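Long-range contacts in SnoaL-like domain-containing protein (Methylibium petroleiphilum PM1, PDB 3G16), which is of unknown function but has the cystatin-like fold of the SnoaL-like, NTF2-type proteins, which commonly enclose a pocket between a curved sheet and helices: residues 5-16 against 110-118; 42-53 against 134-142. All coordinates share one frame; numbering follows the deposited sequence. Where two conformers were deposited one is given.

Contact 1: residues 5-16 against 110-118; sequences PTLSRAAMEKVI and FDRASGLIR
Met12, a selenomethionine, lies across the Phe110 ring: its CG stands 3.5 Å from the ring centroid, almost on the normal, while SE slants off toward the rim, 3.5 Å from Phe110 CD1, in a Met-aromatic contact. With CG set beside the backbone N and anti to the carbonyl carbon (chi1 -76°), the Met12 chain runs over the ring before bending at chi3. Val15 CB and Ile16 CG1 come up to the ring edge at CE2 and CZ, and Leu7 CD1 packs 3.7 Å from Phe110 CB. Val15 then divides its branches, CG1 sliding along Ile117 and CG2 resting 3.5 Å from Gly115 O. This apolar part is close-fitted; the other side is looser and wetter. There the extended Arg112 side chain passes the exposed Pro5 and gives one hydrogen bond, NH1 to Pro5 O (2.9 Å, 163° at the hydrogen). Pro5 O lies in the guanidinium plane, while NH1 stands above the carbonyl plane. A water joins the same NH1 to Thr6 OG1. At the opposite end, near Val15, a second water links Gly115 O of the turn to helical Ala11 O, weakly. Helix 9-16, N-capped by Ser8 OG, crosses strand 116-118 at -73°, axes 8.8 Å apart, over the 110-118 hairpin. Met12 and Ile16 also reach strand 71-81, Ile16 touches strand 86-95 as well, and Arg112 NH2 bonds Glu83 O.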
loop_
_atom_site.group_PDB
_atom_site.type_symbol
_atom_site.label_atom_id
_atom_site.label_comp_id
_atom_site.label_asym_id
_atom_site.label_seq_id
_atom_site.Cartn_x
_atom_site.Cartn_y
_atom_site.Cartn_z
ATOM N N PRO A 5 19.010 1.381 16.044
ATOM C CA PRO A 5 19.856 0.791 14.971
ATOM C C PRO A 5 19.346 1.100 13.570
ATOM O O PRO A 5 18.139 1.054 13.327
ATOM C CB PRO A 5 19.716 -0.732 15.200
ATOM C CG PRO A 5 19.404 -0.808 16.700
ATOM C CD PRO A 5 18.537 0.348 16.982
ATOM N N THR A 6 20.277 1.370 12.656
ATOM C CA THR A 6 19.954 1.462 11.245
ATOM C C THR A 6 20.156 0.076 10.648
ATOM O O THR A 6 21.277 -0.444 10.629
ATOM C CB THR A 6 20.847 2.472 10.542
ATOM O OG1 THR A 6 20.547 3.749 11.081
ATOM C CG2 THR A 6 20.592 2.487 9.033
ATOM N N LEU A 7 19.057 -0.500 10.212
ATOM C CA LEU A 7 19.104 -1.764 9.491
ATOM C C LEU A 7 19.514 -1.466 8.053
ATOM O O LEU A 7 19.047 -0.469 7.463
ATOM C CB LEU A 7 17.748 -2.445 9.455
ATOM C CG LEU A 7 17.186 -2.759 10.822
ATOM C CD1 LEU A 7 15.811 -3.430 10.703
ATOM C CD2 LEU A 7 18.125 -3.631 11.694
ATOM N N SER A 8 20.366 -2.302 7.470
ATOM C CA SER A 8 20.713 -2.137 6.061
ATOM C C SER A 8 19.541 -2.472 5.165
ATOM O O SER A 8 18.630 -3.235 5.528
ATOM C CB SER A 8 21.897 -3.029 5.687
ATOM O OG SER A 8 21.507 -4.381 5.651
ATOM N N ARG A 9 19.550 -1.930 3.959
ATOM C CA ARG A 9 18.495 -2.264 3.012
ATOM C C ARG A 9 18.535 -3.749 2.704
ATOM O O ARG A 9 17.502 -4.387 2.633
ATOM C CB ARG A 9 18.567 -1.450 1.713
ATOM C CG ARG A 9 19.683 -1.763 0.733
ATOM C CD ARG A 9 19.378 -1.108 -0.661
ATOM N NE ARG A 9 18.585 0.074 -0.402
ATOM C CZ ARG A 9 17.361 0.336 -0.842
ATOM N NH1 ARG A 9 16.765 -0.386 -1.798
ATOM N NH2 ARG A 9 16.806 1.431 -0.385
ATOM N N ALA A 10 19.725 -4.307 2.532
ATOM C CA ALA A 10 19.888 -5.735 2.250
ATOM C C ALA A 10 19.300 -6.608 3.342
ATOM O O ALA A 10 18.713 -7.643 3.071
ATOM C CB ALA A 10 21.361 -6.090 2.047
ATOM N N ALA A 11 19.515 -6.217 4.594
ATOM C CA ALA A 11 18.977 -6.992 5.712
ATOM C C ALA A 11 17.471 -7.048 5.684
ATOM O O ALA A 11 16.868 -8.070 5.975
ATOM C CB ALA A 11 19.482 -6.388 7.002
HETATM N N MSE A 12 16.844 -5.926 5.407
HETATM C CA MSE A 12 15.372 -5.869 5.351
HETATM C C MSE A 12 14.854 -6.657 4.172
HETATM O O MSE A 12 13.898 -7.421 4.284
HETATM C CB MSE A 12 14.893 -4.412 5.323
HETATM C CG MSE A 12 15.003 -3.775 6.693
HETATM SE SE MSE A 12 14.192 -1.999 6.715
HETATM C CE MSE A 12 15.603 -1.165 5.969
ATOM N N GLU A 13 15.537 -6.540 3.040
ATOM C CA GLU A 13 15.112 -7.295 1.868
ATOM C C GLU A 13 15.198 -8.790 2.130
ATOM O O GLU A 13 14.317 -9.536 1.724
ATOM C CB GLU A 13 15.973 -6.953 0.655
ATOM C CG GLU A 13 15.533 -7.664 -0.566
ATOM C CD GLU A 13 16.207 -7.190 -1.824
ATOM O OE1 GLU A 13 16.905 -6.146 -1.762
ATOM O OE2 GLU A 13 16.032 -7.864 -2.874
ATOM N N LYS A 14 16.256 -9.236 2.797
ATOM C CA LYS A 14 16.451 -10.649 3.086
ATOM C C LYS A 14 15.337 -11.193 3.953
ATOM O O LYS A 14 14.817 -12.289 3.687
ATOM C CB LYS A 14 17.831 -10.905 3.709
ATOM C CG LYS A 14 18.941 -10.777 2.680
ATOM C CD LYS A 14 20.333 -10.738 3.297
ATOM C CE LYS A 14 21.381 -10.255 2.308
ATOM N NZ LYS A 14 22.552 -9.798 2.927
ATOM N N VAL A 15 14.952 -10.460 5.006
ATOM C CA VAL A 15 13.848 -10.934 5.828
ATOM C C VAL A 15 12.531 -10.997 5.051
ATOM O O VAL A 15 11.777 -11.980 5.139
ATOM C CB VAL A 15 13.689 -10.018 7.051
ATOM C CG1 VAL A 15 12.434 -10.346 7.870
ATOM C CG2 VAL A 15 14.934 -10.120 7.955
ATOM N N ILE A 16 12.253 -9.978 4.244
ATOM C CA ILE A 16 11.023 -9.958 3.462
ATOM C C ILE A 16 10.971 -11.117 2.469
ATOM O O ILE A 16 9.956 -11.826 2.364
ATOM C CB ILE A 16 10.881 -8.604 2.771
ATOM C CG1 ILE A 16 10.424 -7.562 3.795
ATOM C CG2 ILE A 16 9.897 -8.713 1.560
ATOM C CD1 ILE A 16 10.553 -6.080 3.308
ATOM N N PHE A 110 9.827 -2.648 10.582
ATOM C CA PHE A 110 10.810 -3.453 11.265
ATOM C C PHE A 110 11.019 -3.002 12.689
ATOM O O PHE A 110 10.922 -1.824 13.020
ATOM C CB PHE A 110 12.144 -3.411 10.512
ATOM C CG PHE A 110 12.150 -4.299 9.309
ATOM C CD1 PHE A 110 11.565 -3.864 8.109
ATOM C CD2 PHE A 110 12.674 -5.562 9.349
ATOM C CE1 PHE A 110 11.548 -4.694 7.015
ATOM C CE2 PHE A 110 12.661 -6.379 8.236
ATOM C CZ PHE A 110 12.094 -5.949 7.088
ATOM N N ASP A 111 11.295 -3.992 13.517
ATOM C CA ASP A 111 11.846 -3.787 14.866
ATOM C C ASP A 111 13.364 -3.642 14.661
ATOM O O ASP A 111 14.048 -4.611 14.365
ATOM C CB ASP A 111 11.547 -4.986 15.748
ATOM C CG ASP A 111 12.224 -4.929 17.076
ATOM O OD1 ASP A 111 12.157 -3.886 17.760
ATOM O OD2 ASP A 111 12.855 -5.903 17.459
ATOM N N ARG A 112 13.868 -2.438 14.858
ATOM C CA ARG A 112 15.307 -2.170 14.672
ATOM C C ARG A 112 16.182 -2.966 15.636
ATOM O O ARG A 112 17.301 -3.322 15.272
ATOM C CB ARG A 112 15.604 -0.704 14.841
ATOM C CG ARG A 112 14.943 0.227 13.829
ATOM C CD ARG A 112 15.047 1.657 14.332
ATOM N NE ARG A 112 14.476 2.681 13.464
ATOM C CZ ARG A 112 15.141 3.337 12.529
ATOM N NH1 ARG A 112 16.403 3.056 12.254
ATOM N NH2 ARG A 112 14.544 4.313 11.831
ATOM N N ALA A 113 15.655 -3.262 16.825
ATOM C CA ALA A 113 16.417 -3.933 17.869
ATOM C C ALA A 113 16.656 -5.398 17.559
ATOM O O ALA A 113 17.551 -5.996 18.171
ATOM C CB ALA A 113 15.693 -3.779 19.227
ATOM N N SER A 114 15.892 -5.999 16.642
ATOM C CA SER A 114 16.076 -7.396 16.275
ATOM C C SER A 114 16.305 -7.615 14.789
ATOM O O SER A 114 16.815 -8.669 14.420
ATOM C CB SER A 114 14.867 -8.243 16.729
ATOM O OG SER A 114 13.715 -7.897 15.975
ATOM N N GLY A 115 15.892 -6.681 13.933
ATOM C CA GLY A 115 16.024 -6.804 12.501
ATOM C C GLY A 115 14.912 -7.625 11.888
ATOM O O GLY A 115 14.964 -7.973 10.701
ATOM N N LEU A 116 13.831 -7.829 12.650
ATOM C CA LEU A 116 12.694 -8.624 12.196
ATOM C C LEU A 116 11.447 -7.761 12.046
ATOM O O LEU A 116 11.395 -6.646 12.499
ATOM C CB LEU A 116 12.433 -9.760 13.170
ATOM C CG LEU A 116 13.695 -10.599 13.382
ATOM C CD1 LEU A 116 13.216 -11.816 14.404
ATOM C CD2 LEU A 116 14.249 -11.301 12.098
ATOM N N ILE A 117 10.439 -8.292 11.353
ATOM C CA ILE A 117 9.205 -7.556 11.080
ATOM C C ILE A 117 8.365 -7.478 12.340
ATOM O O ILE A 117 8.152 -8.499 13.009
ATOM C CB ILE A 117 8.420 -8.232 9.960
ATOM C CG1 ILE A 117 9.224 -8.192 8.650
ATOM C CG2 ILE A 117 7.091 -7.522 9.768
ATOM C CD1 ILE A 117 8.681 -9.098 7.547
ATOM N N ARG A 118 7.856 -6.291 12.638
ATOM C CA ARG A 118 6.962 -6.109 13.805
ATOM C C ARG A 118 5.516 -5.867 13.420
ATOM O O ARG A 118 4.641 -6.090 14.223
ATOM C CB ARG A 118 7.469 -4.992 14.739
ATOM C CG ARG A 118 7.302 -3.629 14.218
ATOM C CD ARG A 118 7.799 -2.602 15.222
ATOM N NE ARG A 118 7.517 -1.261 14.787
ATOM C CZ ARG A 118 8.041 -0.193 15.348
ATOM N NH1 ARG A 118 8.904 -0.305 16.363
ATOM N NH2 ARG A 118 7.719 0.998 14.897
HETATM O O HOH W 1 17.942 4.602 10.330
HETATM O O HOH W 2 16.874 -7.490 8.973
#

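Contact 2: residues 42-53 against 134-142; sequences YFPAGMYGGAFR and RLELGDFDY
Tyr42 and Phe140 meet edge-to-face, ring planes at 83° and centroids 5.0 Å apart: Phe140 CD1 sits over the middle of one Tyr42 face, and Gly138 O lies in the Tyr42 plane at its edge, 3.4 Å from Tyr42 CD1. Phe140, its CG anti to the backbone N (chi1 -173°), also has CD2 over the centre of the Tyr142 ring, and so bridges two tyrosines. A water ties Tyr42 OH to Asp141 N. With an alanine in place of Tyr42, the Phe140 edge would probably lose the aromatic face it packs on, and this water its hydroxyl partner. Between the backbones, Gly138 N bonds Phe43 O and Ala45 N bonds Glu136 O; the two make a single beta bridge, Pro44 with Leu137, by which the C-terminal segment is fastened to the loop leaving strand 39-42 of the cystatin-like sheet. Leu137 CD2 packs 3.5 Å from Phe43 O. Ala51 N, just past the type I' turn Met47-Gly50, donates to Asp139 OD2 (2.9 Å), meeting it on its anti side; the same OD2 lies 3.1 Å from Gly50 CA, where a side chain would clash. Asp139 OD1 forms a longer salt bridge with Arg53 NH2 (3.4 Å), guanidinium and carboxylate planes 67° apart. Glu136, held side-on by Arg134, is also paired with Arg103 of the second subunit.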
loop_
_atom_site.group_PDB
_atom_site.type_symbol
_atom_site.label_atom_id
_atom_site.label_comp_id
_atom_site.label_asym_id
_atom_site.label_seq_id
_atom_site.Cartn_x
_atom_site.Cartn_y
_atom_site.Cartn_z
ATOM N N TYR A 42 -2.344 -6.562 9.798
ATOM C CA TYR A 42 -3.646 -5.924 9.623
ATOM C C TYR A 42 -4.052 -6.034 8.172
ATOM O O TYR A 42 -3.208 -6.064 7.249
ATOM C CB TYR A 42 -3.562 -4.464 10.033
ATOM C CG TYR A 42 -3.195 -4.246 11.475
ATOM C CD1 TYR A 42 -4.155 -4.237 12.435
ATOM C CD2 TYR A 42 -1.883 -4.069 11.888
ATOM C CE1 TYR A 42 -3.849 -4.064 13.775
ATOM C CE2 TYR A 42 -1.559 -3.885 13.225
ATOM C CZ TYR A 42 -2.543 -3.876 14.169
ATOM O OH TYR A 42 -2.236 -3.677 15.518
ATOM N N PHE A 43 -5.374 -5.970 7.983
ATOM C CA PHE A 43 -6.023 -6.110 6.678
ATOM C C PHE A 43 -7.191 -5.153 6.608
ATOM O O PHE A 43 -7.634 -4.667 7.626
ATOM C CB PHE A 43 -6.575 -7.553 6.493
ATOM C CG PHE A 43 -5.547 -8.600 6.657
ATOM C CD1 PHE A 43 -4.764 -8.970 5.608
ATOM C CD2 PHE A 43 -5.374 -9.227 7.881
ATOM C CE1 PHE A 43 -3.802 -9.950 5.735
ATOM C CE2 PHE A 43 -4.414 -10.216 8.032
ATOM C CZ PHE A 43 -3.617 -10.584 6.980
ATOM N N PRO A 44 -7.713 -4.956 5.396
ATOM C CA PRO A 44 -8.946 -4.168 5.363
ATOM C C PRO A 44 -9.994 -4.698 6.332
ATOM O O PRO A 44 -10.140 -5.935 6.470
ATOM C CB PRO A 44 -9.377 -4.308 3.902
ATOM C CG PRO A 44 -8.145 -4.508 3.157
ATOM C CD PRO A 44 -7.259 -5.353 4.061
ATOM N N ALA A 45 -10.777 -3.826 6.953
ATOM C CA ALA A 45 -11.837 -4.288 7.869
ATOM C C ALA A 45 -12.787 -5.152 7.017
ATOM O O ALA A 45 -13.062 -4.860 5.827
ATOM C CB ALA A 45 -12.584 -3.146 8.538
ATOM N N GLY A 46 -13.196 -6.257 7.598
ATOM C CA GLY A 46 -14.075 -7.204 6.939
ATOM C C GLY A 46 -13.344 -8.414 6.441
ATOM O O GLY A 46 -13.988 -9.403 6.049
HETATM N N MSE A 47 -12.017 -8.385 6.497
HETATM C CA MSE A 47 -11.212 -9.482 6.010
HETATM C C MSE A 47 -10.636 -10.347 7.111
HETATM O O MSE A 47 -10.067 -9.833 8.068
HETATM C CB MSE A 47 -10.023 -8.981 5.194
HETATM C CG MSE A 47 -10.350 -8.298 3.900
HETATM SE SE MSE A 47 -11.402 -9.393 2.677
HETATM C CE MSE A 47 -10.263 -10.731 2.532
ATOM N N TYR A 48 -10.826 -11.658 6.930
ATOM C CA TYR A 48 -10.188 -12.688 7.726
ATOM C C TYR A 48 -10.557 -12.548 9.186
ATOM O O TYR A 48 -9.782 -12.956 10.058
ATOM C CB TYR A 48 -8.657 -12.714 7.488
ATOM C CG TYR A 48 -8.201 -12.833 6.038
ATOM C CD1 TYR A 48 -8.896 -13.621 5.108
ATOM C CD2 TYR A 48 -7.068 -12.143 5.572
ATOM C CE1 TYR A 48 -8.483 -13.720 3.788
ATOM C CE2 TYR A 48 -6.651 -12.258 4.238
ATOM C CZ TYR A 48 -7.346 -13.043 3.357
ATOM O OH TYR A 48 -6.956 -13.160 2.018
ATOM N N GLY A 49 -11.717 -11.977 9.464
ATOM C CA GLY A 49 -12.229 -11.756 10.805
ATOM C C GLY A 49 -11.527 -10.757 11.674
ATOM O O GLY A 49 -11.873 -10.575 12.816
ATOM N N GLY A 50 -10.547 -10.035 11.097
ATOM C CA GLY A 50 -9.766 -9.082 11.849
ATOM C C GLY A 50 -8.273 -9.349 11.677
ATOM O O GLY A 50 -7.854 -10.047 10.780
ATOM N N ALA A 51 -7.506 -8.730 12.558
ATOM C CA ALA A 51 -6.034 -8.806 12.457
ATOM C C ALA A 51 -5.554 -10.193 12.821
ATOM O O ALA A 51 -6.256 -11.001 13.477
ATOM C CB ALA A 51 -5.396 -7.804 13.445
ATOM N N PHE A 52 -4.328 -10.481 12.404
ATOM C CA PHE A 52 -3.622 -11.724 12.793
ATOM C C PHE A 52 -2.659 -11.338 13.923
ATOM O O PHE A 52 -1.680 -10.591 13.720
ATOM C CB PHE A 52 -2.851 -12.358 11.645
ATOM C CG PHE A 52 -3.668 -12.848 10.484
ATOM C CD1 PHE A 52 -5.051 -12.934 10.534
ATOM C CD2 PHE A 52 -3.013 -13.363 9.388
ATOM C CE1 PHE A 52 -5.755 -13.465 9.473
ATOM C CE2 PHE A 52 -3.727 -13.898 8.336
ATOM C CZ PHE A 52 -5.093 -13.961 8.369
ATOM N N ARG A 53 -2.909 -11.830 15.108
ATOM C CA ARG A 53 -2.155 -11.420 16.293
ATOM C C ARG A 53 -1.072 -12.405 16.670
ATOM O O ARG A 53 -1.356 -13.475 17.219
ATOM C CB ARG A 53 -3.097 -11.259 17.462
ATOM C CG ARG A 53 -4.188 -10.233 17.269
ATOM C CD ARG A 53 -5.290 -10.471 18.335
ATOM N NE ARG A 53 -6.366 -9.473 18.303
ATOM C CZ ARG A 53 -7.355 -9.483 17.432
ATOM N NH1 ARG A 53 -7.519 -10.486 16.522
ATOM N NH2 ARG A 53 -8.244 -8.481 17.565
ATOM N N ARG A 134 -16.610 3.933 7.026
ATOM C CA ARG A 134 -15.190 3.954 7.290
ATOM C C ARG A 134 -14.540 2.719 6.702
ATOM O O ARG A 134 -14.740 1.600 7.196
ATOM C CB ARG A 134 -14.890 4.013 8.795
ATOM C CG ARG A 134 -15.641 5.128 9.580
ATOM C CD ARG A 134 -15.150 5.240 11.074
ATOM N NE ARG A 134 -13.737 5.593 11.135
ATOM C CZ ARG A 134 -13.257 6.832 11.143
ATOM N NH1 ARG A 134 -14.044 7.912 11.192
ATOM N NH2 ARG A 134 -11.941 6.970 11.141
ATOM N N LEU A 135 -13.764 2.905 5.686
ATOM C CA LEU A 135 -13.013 1.844 5.029
ATOM C C LEU A 135 -11.567 1.971 5.510
ATOM O O LEU A 135 -10.806 2.788 5.000
ATOM C CB LEU A 135 -13.173 1.979 3.518
ATOM C CG LEU A 135 -14.540 1.587 2.965
ATOM C CD1 LEU A 135 -14.693 1.995 1.521
ATOM C CD2 LEU A 135 -14.725 0.063 3.150
ATOM N N GLU A 136 -11.199 1.193 6.522
ATOM C CA GLU A 136 -9.925 1.294 7.154
ATOM C C GLU A 136 -9.502 -0.096 7.651
ATOM O O GLU A 136 -10.246 -1.040 7.446
ATOM C CB GLU A 136 -9.931 2.354 8.258
ATOM C CG GLU A 136 -10.876 2.102 9.359
ATOM C CD GLU A 136 -11.092 3.322 10.291
ATOM O OE1 GLU A 136 -10.552 4.416 10.046
ATOM O OE2 GLU A 136 -11.879 3.198 11.284
ATOM N N LEU A 137 -8.314 -0.229 8.232
ATOM C CA LEU A 137 -7.832 -1.529 8.674
ATOM C C LEU A 137 -8.588 -2.004 9.885
ATOM O O LEU A 137 -8.845 -1.260 10.815
ATOM C CB LEU A 137 -6.376 -1.425 9.015
ATOM C CG LEU A 137 -5.418 -1.048 7.895
ATOM C CD1 LEU A 137 -4.058 -0.655 8.488
ATOM C CD2 LEU A 137 -5.326 -2.165 6.793
ATOM N N GLY A 138 -8.929 -3.294 9.857
ATOM C CA GLY A 138 -9.580 -3.923 10.991
ATOM C C GLY A 138 -8.659 -4.037 12.195
ATOM O O GLY A 138 -7.495 -4.429 12.094
ATOM N N ASP A 139 -9.196 -3.699 13.353
ATOM C CA ASP A 139 -8.490 -3.807 14.629
ATOM C C ASP A 139 -7.320 -2.843 14.854
ATOM O O ASP A 139 -6.621 -2.949 15.877
ATOM C CB ASP A 139 -8.034 -5.250 14.921
ATOM C CG ASP A 139 -9.195 -6.214 15.076
ATOM O OD1 ASP A 139 -9.990 -6.067 16.005
ATOM O OD2 ASP A 139 -9.281 -7.150 14.254
ATOM N N PHE A 140 -7.077 -1.960 13.906
ATOM C CA PHE A 140 -5.929 -1.042 14.024
ATOM C C PHE A 140 -6.315 0.146 14.905
ATOM O O PHE A 140 -7.381 0.768 14.686
ATOM C CB PHE A 140 -5.475 -0.608 12.646
ATOM C CG PHE A 140 -4.222 0.189 12.663
ATOM C CD1 PHE A 140 -3.009 -0.461 12.697
ATOM C CD2 PHE A 140 -4.245 1.563 12.694
ATOM C CE1 PHE A 140 -1.850 0.240 12.763
ATOM C CE2 PHE A 140 -3.076 2.274 12.740
ATOM C CZ PHE A 140 -1.853 1.593 12.801
ATOM N N ASP A 141 -5.486 0.442 15.906
ATOM C CA ASP A 141 -5.794 1.510 16.852
ATOM C C ASP A 141 -5.389 2.861 16.281
ATOM O O ASP A 141 -4.396 3.465 16.670
ATOM C CB ASP A 141 -5.049 1.210 18.149
ATOM C CG ASP A 141 -5.285 2.245 19.224
ATOM O OD1 ASP A 141 -6.273 3.006 19.110
ATOM O OD2 ASP A 141 -4.381 2.301 20.114
ATOM N N TYR A 142 -6.172 3.336 15.327
ATOM C CA TYR A 142 -5.847 4.617 14.711
ATOM C C TYR A 142 -5.665 5.760 15.712
ATOM O O TYR A 142 -4.736 6.516 15.611
ATOM C CB TYR A 142 -6.917 4.997 13.672
ATOM C CG TYR A 142 -6.833 4.177 12.401
ATOM C CD1 TYR A 142 -5.855 4.462 11.465
ATOM C CD2 TYR A 142 -7.653 3.075 12.158
ATOM C CE1 TYR A 142 -5.705 3.705 10.308
ATOM C CE2 TYR A 142 -7.504 2.324 10.991
ATOM C CZ TYR A 142 -6.518 2.641 10.088
ATOM O OH TYR A 142 -6.389 1.899 8.936
HETATM O O HOH W 3 -3.382 -1.375 16.661
HETATM O O HOH W 4 -6.977 -6.471 10.287
#

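How the contacts relate
Contacts 1 and 2 lie on opposite sides of the chain's centre, their own centres 24 Å apart and their nearest atoms about 7 Å apart, without touching. The same sheet joins them: strand 116-124 starts in the hairpin of contact 1 and pairs with Tyr42 of contact 2 through Ile120 and Ala122. Along the chain their segments alternate, so each spans part of the other. An unidentified ligand, probably from the crystallisation liquor, lies about 4 Å from the Phe43 side chain and about 9 Å from that of Ile16. Both contacts also reach the second subunit, contact 1 through Arg9 and contact 2 more extensively: residues 134-135 pair in parallel with a strand there, continuing the sheet.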